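FMN reductase (NADPH) (Bacillus subtilis, PDB 3N2S) uses NADPH to reduce flavin mononucleotide and also reduces nitroaromatic compounds, quinones and azo dyes. Local coordinates at residues R58-L63 with F76-A81; P68-N73 with C133-I138; L116-M121 with P157-A162. One frame throughout, in Å; residues are numbered along the deposited sequence.

How the interactions relate
All three contacts are buried and all reach the central antiparallel sheet of the nitroreductase fold. Interactions 1 and 3 each pack a helix on the sheet through apolar side chains alone: helix 54-63 lies on the face that bears F76 and V78, helix 104-127 on the face that bears F77 and F79. Their strands, 75-82 and 155-164, are neighbours. Interaction 2 differs in kind. It joins a loop to strand 131-135, outermost within this chain, and the turn after it, and adds to its apolar contacts hydrogen bonds to FMN. Interactions 1 and 2 share one apolar cluster, where F76 meets V70 and I135, while strand 155-164 links interaction 3 to both others through backbone hydrogen bonds.

Interaction 1 of 3, residues R58-L63 with F76-A81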
loop_
_atom_site.group_PDB
_atom_site.type_symbol
_atom_site.label_atom_id
_atom_site.label_comp_id
_atom_site.label_asym_id
_atom_site.label_seq_id
_atom_site.Cartn_x
_atom_site.Cartn_y
_atom_site.Cartn_z
ATOM N N ARG A 58 25.077 -2.459 3.135
ATOM C CA ARG A 58 25.601 -2.518 4.504
ATOM C C ARG A 58 25.101 -1.344 5.322
ATOM O O ARG A 58 24.584 -1.549 6.417
ATOM C CB ARG A 58 27.149 -2.570 4.521
ATOM C CG ARG A 58 27.689 -2.904 5.918
ATOM C CD ARG A 58 29.073 -2.327 6.164
ATOM N NE ARG A 58 29.155 -0.878 5.930
ATOM C CZ ARG A 58 28.855 0.053 6.831
ATOM N NH1 ARG A 58 28.962 1.338 6.525
ATOM N NH2 ARG A 58 28.435 -0.293 8.040
ATOM N N GLU A 59 25.245 -0.114 4.801
ATOM C CA GLU A 59 24.794 1.083 5.515
ATOM C C GLU A 59 23.312 0.989 5.834
ATOM O O GLU A 59 22.911 1.280 6.957
ATOM C CB GLU A 59 25.041 2.362 4.688
ATOM C CG GLU A 59 26.491 2.759 4.511
ATOM C CD GLU A 59 26.625 3.910 3.535
ATOM O OE1 GLU A 59 26.513 3.679 2.306
ATOM O OE2 GLU A 59 26.772 5.055 4.013
ATOM N N LEU A 60 22.492 0.601 4.849
ATOM C CA LEU A 60 21.042 0.478 5.034
ATOM C C LEU A 60 20.711 -0.576 6.078
ATOM O O LEU A 60 19.818 -0.355 6.895
ATOM C CB LEU A 60 20.342 0.168 3.690
ATOM C CG LEU A 60 20.427 1.283 2.613
ATOM C CD1 LEU A 60 19.944 0.789 1.277
ATOM C CD2 LEU A 60 19.710 2.583 3.055
ATOM N N SER A 61 21.449 -1.698 6.091
ATOM C CA SER A 61 21.252 -2.745 7.094
ATOM C C SER A 61 21.457 -2.146 8.501
ATOM O O SER A 61 20.633 -2.368 9.386
ATOM C CB SER A 61 22.248 -3.889 6.869
ATOM O OG SER A 61 22.215 -4.767 7.980
ATOM N N VAL A 62 22.554 -1.378 8.687
ATOM C CA VAL A 62 22.887 -0.737 9.973
ATOM C C VAL A 62 21.796 0.247 10.367
ATOM O O VAL A 62 21.268 0.167 11.490
ATOM C CB VAL A 62 24.290 -0.071 9.964
ATOM C CG1 VAL A 62 24.531 0.726 11.248
ATOM C CG2 VAL A 62 25.369 -1.123 9.784
ATOM N N LEU A 63 21.432 1.155 9.437
ATOM C CA LEU A 63 20.383 2.157 9.674
ATOM C C LEU A 63 19.060 1.488 10.015
ATOM O O LEU A 63 18.332 2.001 10.857
ATOM C CB LEU A 63 20.240 3.126 8.471
ATOM C CG LEU A 63 21.485 3.971 8.133
ATOM C CD1 LEU A 63 21.360 4.638 6.750
ATOM C CD2 LEU A 63 21.795 4.974 9.237
ATOM N N PHE A 76 18.205 -5.849 -3.098
ATOM C CA PHE A 76 17.499 -5.037 -2.109
ATOM C C PHE A 76 16.832 -3.851 -2.803
ATOM O O PHE A 76 17.523 -3.018 -3.394
ATOM C CB PHE A 76 18.414 -4.590 -0.958
ATOM C CG PHE A 76 17.686 -3.925 0.190
ATOM C CD1 PHE A 76 16.758 -4.633 0.953
ATOM C CD2 PHE A 76 17.934 -2.590 0.519
ATOM C CE1 PHE A 76 16.078 -4.002 2.004
ATOM C CE2 PHE A 76 17.266 -1.976 1.572
ATOM C CZ PHE A 76 16.355 -2.688 2.313
ATOM N N PHE A 77 15.500 -3.807 -2.766
ATOM C CA PHE A 77 14.719 -2.736 -3.381
ATOM C C PHE A 77 14.283 -1.730 -2.325
ATOM O O PHE A 77 13.865 -2.128 -1.243
ATOM C CB PHE A 77 13.470 -3.297 -4.086
ATOM C CG PHE A 77 13.721 -4.275 -5.216
ATOM C CD1 PHE A 77 13.782 -3.836 -6.538
ATOM C CD2 PHE A 77 13.810 -5.644 -4.968
ATOM C CE1 PHE A 77 13.944 -4.748 -7.590
ATOM C CE2 PHE A 77 14.012 -6.553 -6.020
ATOM C CZ PHE A 77 14.067 -6.097 -7.323
ATOM N N VAL A 78 14.351 -0.428 -2.642
ATOM C CA VAL A 78 13.849 0.594 -1.718
ATOM C C VAL A 78 12.676 1.287 -2.402
ATOM O O VAL A 78 12.852 1.888 -3.472
ATOM C CB VAL A 78 14.909 1.596 -1.163
ATOM C CG1 VAL A 78 14.247 2.640 -0.249
ATOM C CG2 VAL A 78 16.018 0.855 -0.417
ATOM N N PHE A 79 11.480 1.198 -1.783
ATOM C CA PHE A 79 10.280 1.832 -2.322
ATOM C C PHE A 79 10.165 3.223 -1.774
ATOM O O PHE A 79 10.221 3.408 -0.555
ATOM C CB PHE A 79 9.001 1.001 -2.030
ATOM C CG PHE A 79 8.884 -0.166 -2.976
ATOM C CD1 PHE A 79 8.054 -0.098 -4.090
ATOM C CD2 PHE A 79 9.651 -1.317 -2.788
ATOM C CE1 PHE A 79 7.982 -1.163 -4.995
ATOM C CE2 PHE A 79 9.561 -2.391 -3.679
ATOM C CZ PHE A 79 8.731 -2.302 -4.783
ATOM N N CYS A 80 9.985 4.199 -2.673
ATOM C CA CYS A 80 9.861 5.614 -2.284
ATOM C C CYS A 80 8.571 6.205 -2.749
ATOM O O CYS A 80 8.184 5.964 -3.891
ATOM C CB CYS A 80 11.013 6.446 -2.850
ATOM S SG CYS A 80 12.661 5.813 -2.495
ATOM N N ALA A 81 7.993 7.121 -1.932
ATOM C CA ALA A 81 6.904 7.989 -2.365
ATOM C C ALA A 81 7.653 8.981 -3.258
ATOM O O ALA A 81 8.759 9.413 -2.898
ATOM C CB ALA A 81 6.277 8.698 -1.164
#
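L60 is the residue through which 58-63 meets the strand, and its partners there are F76 and V78. With CG of L60 anti to its own carbonyl carbon (chi1 -65°), the side chain runs out from the helix and presents CD1 to the sheet. This methyl comes in near the plane of the F76 ring, at its edge, with L60 CD1 3.9 Å from F76 CE2. It also approaches the V78 methyl, CD1 to CG2 of V78 being 4.3 Å. F76 and V78 are two places apart on the strand, which puts both on one face, and a leucine is long enough to bring its terminal CD1 to the seam between them. S61, next on the helix, spends its OG on a hydrogen bond to the carbonyl of Q67, and L63 leans on V145 of helix 142-149. Just 88 Å² is buried between the segments, and other elements complete the layer: V51 of strand 46-51 packs on L60, V70 on F76, and L149 of helix 142-149 on V78. F77 and F79 point to the other face, where helix 104-127 lies.

Interaction 2 of 3, residues P68-N73 with C133-I138; sequences PYVEKN and CYIGGI. With FMN (flavin mononucleotide), chain E.
C133 begins the line of contacts to the loop, its SG lying 4.2 Å from CE1 of Y69 in an oblique sulfur-aromatic approach. The same sulfur is 3.6 Å from FMN N1: a short side chain ending in one sulfur can touch the Y69 ring and lie against the pyrimidine part of the flavin. Y134 turns to the other side of the strand, where its ring receives the flavin methyl C8M over one face. I135 points back to the loop. Placing CG1 anti to the carbonyl carbon (chi1 -50°) sends CD1 to the edge of the tyrosine ring, I135 CD1 to Y69 CE1 being 3.6 Å, and leaves CG1 3.8 Å from CG2 of V70. At G136 the backbone N-H bonds almost straight to the flavin: G136 N to FMN N5 is 2.8 Å at 172°. G137 follows with N 3.1 Å from FMN O4. Glycine suits both places, since a side-chain carbon would collide with the flavin at G136 and be crowded by O4 at G137. From the loop, the Y69 hydroxyl donates a hydrogen bond to FMN O2, 2.8 Å from OH, and the amide of N73 steadies the turn through ND2 to Y69 O at 2.8 Å. A leucine in place of Y69 would probably leave FMN O2 without this donor, and C133 SG and I135 CD1 without the ring they lie against. The bond at N5 fixes the flavin's position, and the donors at O2 and O4 are likely to stabilise negative charge building up on that side of a reduced flavin, while the apolar contacts of Y69 and V70 with I135 bring loop and strand together.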
loop_
_atom_site.group_PDB
_atom_site.type_symbol
_atom_site.label_atom_id
_atom_site.label_comp_id
_atom_site.label_asym_id
_atom_site.label_seq_id
_atom_site.Cartn_x
_atom_site.Cartn_y
_atom_site.Cartn_z
ATOM N N PRO A 68 20.607 -8.363 8.938
ATOM C CA PRO A 68 21.549 -8.954 7.958
ATOM C C PRO A 68 20.986 -9.364 6.604
ATOM O O PRO A 68 21.719 -9.411 5.612
ATOM C CB PRO A 68 22.146 -10.156 8.712
ATOM C CG PRO A 68 21.135 -10.479 9.767
ATOM C CD PRO A 68 20.572 -9.152 10.182
ATOM N N TYR A 69 19.691 -9.659 6.561
ATOM C CA TYR A 69 18.953 -10.038 5.366
ATOM C C TYR A 69 18.719 -8.838 4.417
ATOM O O TYR A 69 18.192 -9.016 3.326
ATOM C CB TYR A 69 17.664 -10.790 5.727
ATOM C CG TYR A 69 16.975 -10.284 6.984
ATOM C CD1 TYR A 69 15.888 -9.412 6.905
ATOM C CD2 TYR A 69 17.386 -10.707 8.250
ATOM C CE1 TYR A 69 15.241 -8.956 8.055
ATOM C CE2 TYR A 69 16.759 -10.243 9.409
ATOM C CZ TYR A 69 15.683 -9.368 9.303
ATOM O OH TYR A 69 15.049 -8.944 10.440
ATOM N N VAL A 70 19.204 -7.647 4.797
ATOM C CA VAL A 70 19.190 -6.433 3.964
ATOM C C VAL A 70 20.476 -6.518 3.103
ATOM O O VAL A 70 20.450 -6.150 1.928
ATOM C CB VAL A 70 19.158 -5.144 4.842
ATOM C CG1 VAL A 70 19.535 -3.892 4.038
ATOM C CG2 VAL A 70 17.784 -4.965 5.498
ATOM N N GLU A 71 21.601 -7.003 3.700
ATOM C CA GLU A 71 22.875 -7.157 2.964
ATOM C C GLU A 71 22.882 -8.454 2.203
ATOM O O GLU A 71 23.312 -8.475 1.052
ATOM C CB GLU A 71 24.091 -7.225 3.908
ATOM C CG GLU A 71 24.538 -5.931 4.528
ATOM C CD GLU A 71 25.900 -6.044 5.194
ATOM O OE1 GLU A 71 25.945 -6.040 6.442
ATOM O OE2 GLU A 71 26.921 -6.125 4.473
ATOM N N LYS A 72 22.519 -9.562 2.886
ATOM C CA LYS A 72 22.554 -10.912 2.300
ATOM C C LYS A 72 21.209 -11.284 1.738
ATOM O O LYS A 72 20.343 -11.794 2.458
ATOM C CB LYS A 72 23.022 -11.962 3.335
ATOM C CG LYS A 72 23.392 -13.309 2.706
ATOM C CD LYS A 72 23.723 -14.372 3.764
ATOM C CE LYS A 72 24.481 -15.547 3.186
ATOM N NZ LYS A 72 23.665 -16.326 2.222
ATOM N N ASN A 73 21.052 -11.062 0.422
ATOM C CA ASN A 73 19.827 -11.371 -0.335
ATOM C C ASN A 73 20.158 -11.385 -1.840
ATOM O O ASN A 73 21.303 -11.148 -2.211
ATOM C CB ASN A 73 18.702 -10.339 0.012
ATOM C CG ASN A 73 19.099 -8.900 -0.206
ATOM O OD1 ASN A 73 19.722 -8.557 -1.214
ATOM N ND2 ASN A 73 18.798 -8.032 0.757
ATOM N N CYS A 133 11.039 -10.019 2.318
ATOM C CA CYS A 133 10.870 -9.415 3.630
ATOM C C CYS A 133 10.874 -7.910 3.470
ATOM O O CYS A 133 11.831 -7.346 2.929
ATOM C CB CYS A 133 11.896 -9.880 4.668
ATOM S SG CYS A 133 11.448 -9.433 6.372
ATOM N N TYR A 134 9.770 -7.268 3.894
ATOM C CA TYR A 134 9.673 -5.801 3.889
ATOM C C TYR A 134 10.575 -5.287 4.995
ATOM O O TYR A 134 10.729 -5.962 6.009
ATOM C CB TYR A 134 8.247 -5.358 4.192
ATOM C CG TYR A 134 7.312 -5.407 3.013
ATOM C CD1 TYR A 134 6.993 -4.253 2.305
ATOM C CD2 TYR A 134 6.718 -6.606 2.617
ATOM C CE1 TYR A 134 6.124 -4.288 1.220
ATOM C CE2 TYR A 134 5.829 -6.651 1.548
ATOM C CZ TYR A 134 5.546 -5.490 0.844
ATOM O OH TYR A 134 4.657 -5.518 -0.183
ATOM N N ILE A 135 11.201 -4.109 4.798
ATOM C CA ILE A 135 12.134 -3.514 5.765
ATOM C C ILE A 135 11.746 -2.057 6.051
ATOM O O ILE A 135 12.230 -1.134 5.396
ATOM C CB ILE A 135 13.630 -3.630 5.325
ATOM C CG1 ILE A 135 14.026 -5.108 4.885
ATOM C CG2 ILE A 135 14.594 -3.032 6.422
ATOM C CD1 ILE A 135 14.040 -6.197 6.030
ATOM N N GLY A 136 10.873 -1.890 7.025
ATOM C CA GLY A 136 10.431 -0.577 7.495
ATOM C C GLY A 136 11.469 0.052 8.407
ATOM O O GLY A 136 11.398 1.247 8.683
ATOM N N GLY A 137 12.422 -0.760 8.875
ATOM C CA GLY A 137 13.525 -0.354 9.737
ATOM C C GLY A 137 14.333 0.811 9.202
ATOM O O GLY A 137 14.892 1.581 9.987
ATOM N N ILE A 138 14.373 0.991 7.864
ATOM C CA ILE A 138 15.057 2.143 7.236
ATOM C C ILE A 138 14.461 3.494 7.730
ATOM O O ILE A 138 15.159 4.514 7.717
ATOM C CB ILE A 138 15.116 2.075 5.679
ATOM C CG1 ILE A 138 13.713 2.168 5.035
ATOM C CG2 ILE A 138 15.911 0.852 5.197
ATOM C CD1 ILE A 138 13.720 2.542 3.553
HETATM N N1 FMN E . 10.393 -7.512 9.209
HETATM C C2 FMN E . 11.682 -7.344 9.605
HETATM O O2 FMN E . 12.369 -8.320 9.963
HETATM N N3 FMN E . 12.249 -6.109 9.622
HETATM C C4 FMN E . 11.661 -4.929 9.234
HETATM O O4 FMN E . 12.237 -3.834 9.261
HETATM C C4A FMN E . 10.263 -5.055 8.767
HETATM N N5 FMN E . 9.624 -4.005 8.313
HETATM C C5A FMN E . 8.354 -4.219 7.736
HETATM C C6 FMN E . 7.713 -3.101 7.139
HETATM C C7 FMN E . 6.513 -3.254 6.459
HETATM C C7M FMN E . 5.912 -2.056 5.740
HETATM C C8 FMN E . 5.844 -4.540 6.459
HETATM C C8M FMN E . 4.523 -4.733 5.802
HETATM C C9 FMN E . 6.459 -5.668 7.078
HETATM C C9A FMN E . 7.701 -5.534 7.739
HETATM N N10 FMN E . 8.419 -6.628 8.290
HETATM C C10 FMN E . 9.683 -6.483 8.771
HETATM C "C1'" FMN E . 7.806 -7.975 8.274
HETATM C "C2'" FMN E . 6.734 -8.062 9.370
HETATM O "O2'" FMN E . 7.393 -8.195 10.559
HETATM C "C3'" FMN E . 5.928 -9.329 9.101
HETATM O "O3'" FMN E . 5.260 -9.142 7.817
HETATM C "C4'" FMN E . 4.897 -9.655 10.272
HETATM O "O4'" FMN E . 5.664 -10.166 11.381
HETATM C "C5'" FMN E . 3.962 -10.812 9.825
HETATM O "O5'" FMN E . 4.816 -11.957 9.528
HETATM P P FMN E . 4.729 -12.741 8.117
HETATM O O1P FMN E . 3.343 -13.312 7.946
HETATM O O2P FMN E . 5.874 -13.710 8.311
HETATM O O3P FMN E . 5.148 -11.682 7.083
#

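Interaction 3 of 3, residues L116-M121 with P157-A162; sequences LAAQNM and PLFGLA
In the alpha-beta-alpha sandwich of this enzyme, helix 104-127 lies along one face of the sheet, and here its residues 116-121 run nearly parallel to strand 157-162, the axes 9° apart and 10.5 Å at their closest. A118 meets the strand first. Its CB sits in the plane of the F159 ring, at the edge, 3.4 Å from CE1 of F159 and 3.6 Å from CZ. A residue this small lets the phenyl edge come right up to the helix. CG of F159 stands between backbone N and carbonyl carbon (chi1 48°), a crowded position, on a strand that carries a classic beta bulge where L158 and F159 both face F79. The F159 side chain, about 4 Å from FMN at the nearest atoms, also meets the ring of Y134. N120 turns to the second subunit and bonds weakly with its Q119. M121, a methionine present here as selenomethionine, slides past L161 in the opposite direction: the chain extends to the selenium and then bends, with SE 3.8 Å from CD2 of L161. The flexible, unbranched methionine chain suits this place, where F77, F79 and helix 24-35 also press on it. No hydrogen bond crosses between the segments, and the side-chain contacts are apolar, so shape and dispersion hold helix to strand.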
loop_
_atom_site.group_PDB
_atom_site.type_symbol
_atom_site.label_atom_id
_atom_site.label_comp_id
_atom_site.label_asym_id
_atom_site.label_seq_id
_atom_site.Cartn_x
_atom_site.Cartn_y
_atom_site.Cartn_z
ATOM N N LEU A 116 1.008 -0.440 -3.142
ATOM C CA LEU A 116 0.367 -1.372 -4.100
ATOM C C LEU A 116 1.418 -1.956 -5.039
ATOM O O LEU A 116 1.396 -3.161 -5.304
ATOM C CB LEU A 116 -0.751 -0.693 -4.928
ATOM C CG LEU A 116 -1.888 0.014 -4.187
ATOM C CD1 LEU A 116 -2.907 0.584 -5.178
ATOM C CD2 LEU A 116 -2.563 -0.864 -3.170
ATOM N N ALA A 117 2.362 -1.107 -5.504
ATOM C CA ALA A 117 3.455 -1.571 -6.377
ATOM C C ALA A 117 4.330 -2.619 -5.637
ATOM O O ALA A 117 4.680 -3.655 -6.222
ATOM C CB ALA A 117 4.308 -0.378 -6.808
ATOM N N ALA A 118 4.683 -2.350 -4.358
ATOM C CA ALA A 118 5.509 -3.265 -3.568
ATOM C C ALA A 118 4.849 -4.610 -3.370
ATOM O O ALA A 118 5.535 -5.636 -3.416
ATOM C CB ALA A 118 5.865 -2.647 -2.220
ATOM N N GLN A 119 3.535 -4.607 -3.100
ATOM C CA GLN A 119 2.827 -5.870 -2.892
ATOM C C GLN A 119 2.701 -6.696 -4.174
ATOM O O GLN A 119 2.779 -7.923 -4.103
ATOM C CB GLN A 119 1.515 -5.699 -2.115
ATOM C CG GLN A 119 0.905 -7.035 -1.651
ATOM C CD GLN A 119 1.795 -7.986 -0.858
ATOM O OE1 GLN A 119 1.645 -9.216 -0.939
ATOM N NE2 GLN A 119 2.749 -7.488 -0.097
ATOM N N ASN A 120 2.582 -6.028 -5.334
ATOM C CA ASN A 120 2.606 -6.715 -6.633
ATOM C C ASN A 120 3.978 -7.370 -6.820
ATOM O O ASN A 120 4.057 -8.532 -7.238
ATOM C CB ASN A 120 2.355 -5.733 -7.771
ATOM C CG ASN A 120 0.977 -5.843 -8.377
ATOM O OD1 ASN A 120 0.663 -5.199 -9.373
ATOM N ND2 ASN A 120 0.129 -6.647 -7.788
HETATM N N MSE A 121 5.061 -6.630 -6.493
HETATM C CA MSE A 121 6.419 -7.190 -6.574
HETATM C C MSE A 121 6.556 -8.406 -5.650
HETATM O O MSE A 121 7.149 -9.414 -6.045
HETATM C CB MSE A 121 7.504 -6.134 -6.222
HETATM C CG MSE A 121 8.920 -6.717 -6.343
HETATM SE SE MSE A 121 10.373 -5.499 -6.030
HETATM C CE MSE A 121 10.246 -4.384 -7.688
ATOM N N PRO A 157 11.847 7.775 1.061
ATOM C CA PRO A 157 11.979 6.302 1.193
ATOM C C PRO A 157 10.991 5.824 2.276
ATOM O O PRO A 157 10.831 6.477 3.297
ATOM C CB PRO A 157 13.444 6.107 1.612
ATOM C CG PRO A 157 14.149 7.427 1.228
ATOM C CD PRO A 157 13.083 8.465 1.498
ATOM N N LEU A 158 10.242 4.755 1.988
ATOM C CA LEU A 158 9.202 4.253 2.890
ATOM C C LEU A 158 9.625 2.959 3.557
ATOM O O LEU A 158 9.417 2.784 4.757
ATOM C CB LEU A 158 7.883 4.016 2.102
ATOM C CG LEU A 158 7.372 5.179 1.238
ATOM C CD1 LEU A 158 6.107 4.779 0.500
ATOM C CD2 LEU A 158 7.095 6.424 2.107
ATOM N N PHE A 159 10.150 2.024 2.757
ATOM C CA PHE A 159 10.595 0.705 3.244
ATOM C C PHE A 159 11.429 0.057 2.163
ATOM O O PHE A 159 11.293 0.398 0.984
ATOM C CB PHE A 159 9.395 -0.225 3.578
ATOM C CG PHE A 159 8.340 -0.268 2.487
ATOM C CD1 PHE A 159 8.478 -1.121 1.398
ATOM C CD2 PHE A 159 7.214 0.557 2.546
ATOM C CE1 PHE A 159 7.537 -1.121 0.379
ATOM C CE2 PHE A 159 6.263 0.547 1.520
ATOM C CZ PHE A 159 6.431 -0.287 0.443
ATOM N N GLY A 160 12.264 -0.878 2.584
ATOM C CA GLY A 160 13.007 -1.719 1.669
ATOM C C GLY A 160 12.227 -3.007 1.460
ATOM O O GLY A 160 11.245 -3.297 2.179
ATOM N N LEU A 161 12.638 -3.777 0.461
ATOM C CA LEU A 161 12.094 -5.096 0.180
ATOM C C LEU A 161 13.271 -5.976 -0.185
ATOM O O LEU A 161 13.894 -5.759 -1.224
ATOM C CB LEU A 161 11.035 -5.082 -0.952
ATOM C CG LEU A 161 10.266 -6.402 -1.144
ATOM C CD1 LEU A 161 9.318 -6.679 0.072
ATOM C CD2 LEU A 161 9.481 -6.397 -2.473
ATOM N N ALA A 162 13.634 -6.894 0.722
ATOM C CA ALA A 162 14.701 -7.858 0.523
ATOM C C ALA A 162 14.076 -9.013 -0.253
ATOM O O ALA A 162 12.993 -9.470 0.094
ATOM C CB ALA A 162 15.237 -8.342 1.866
#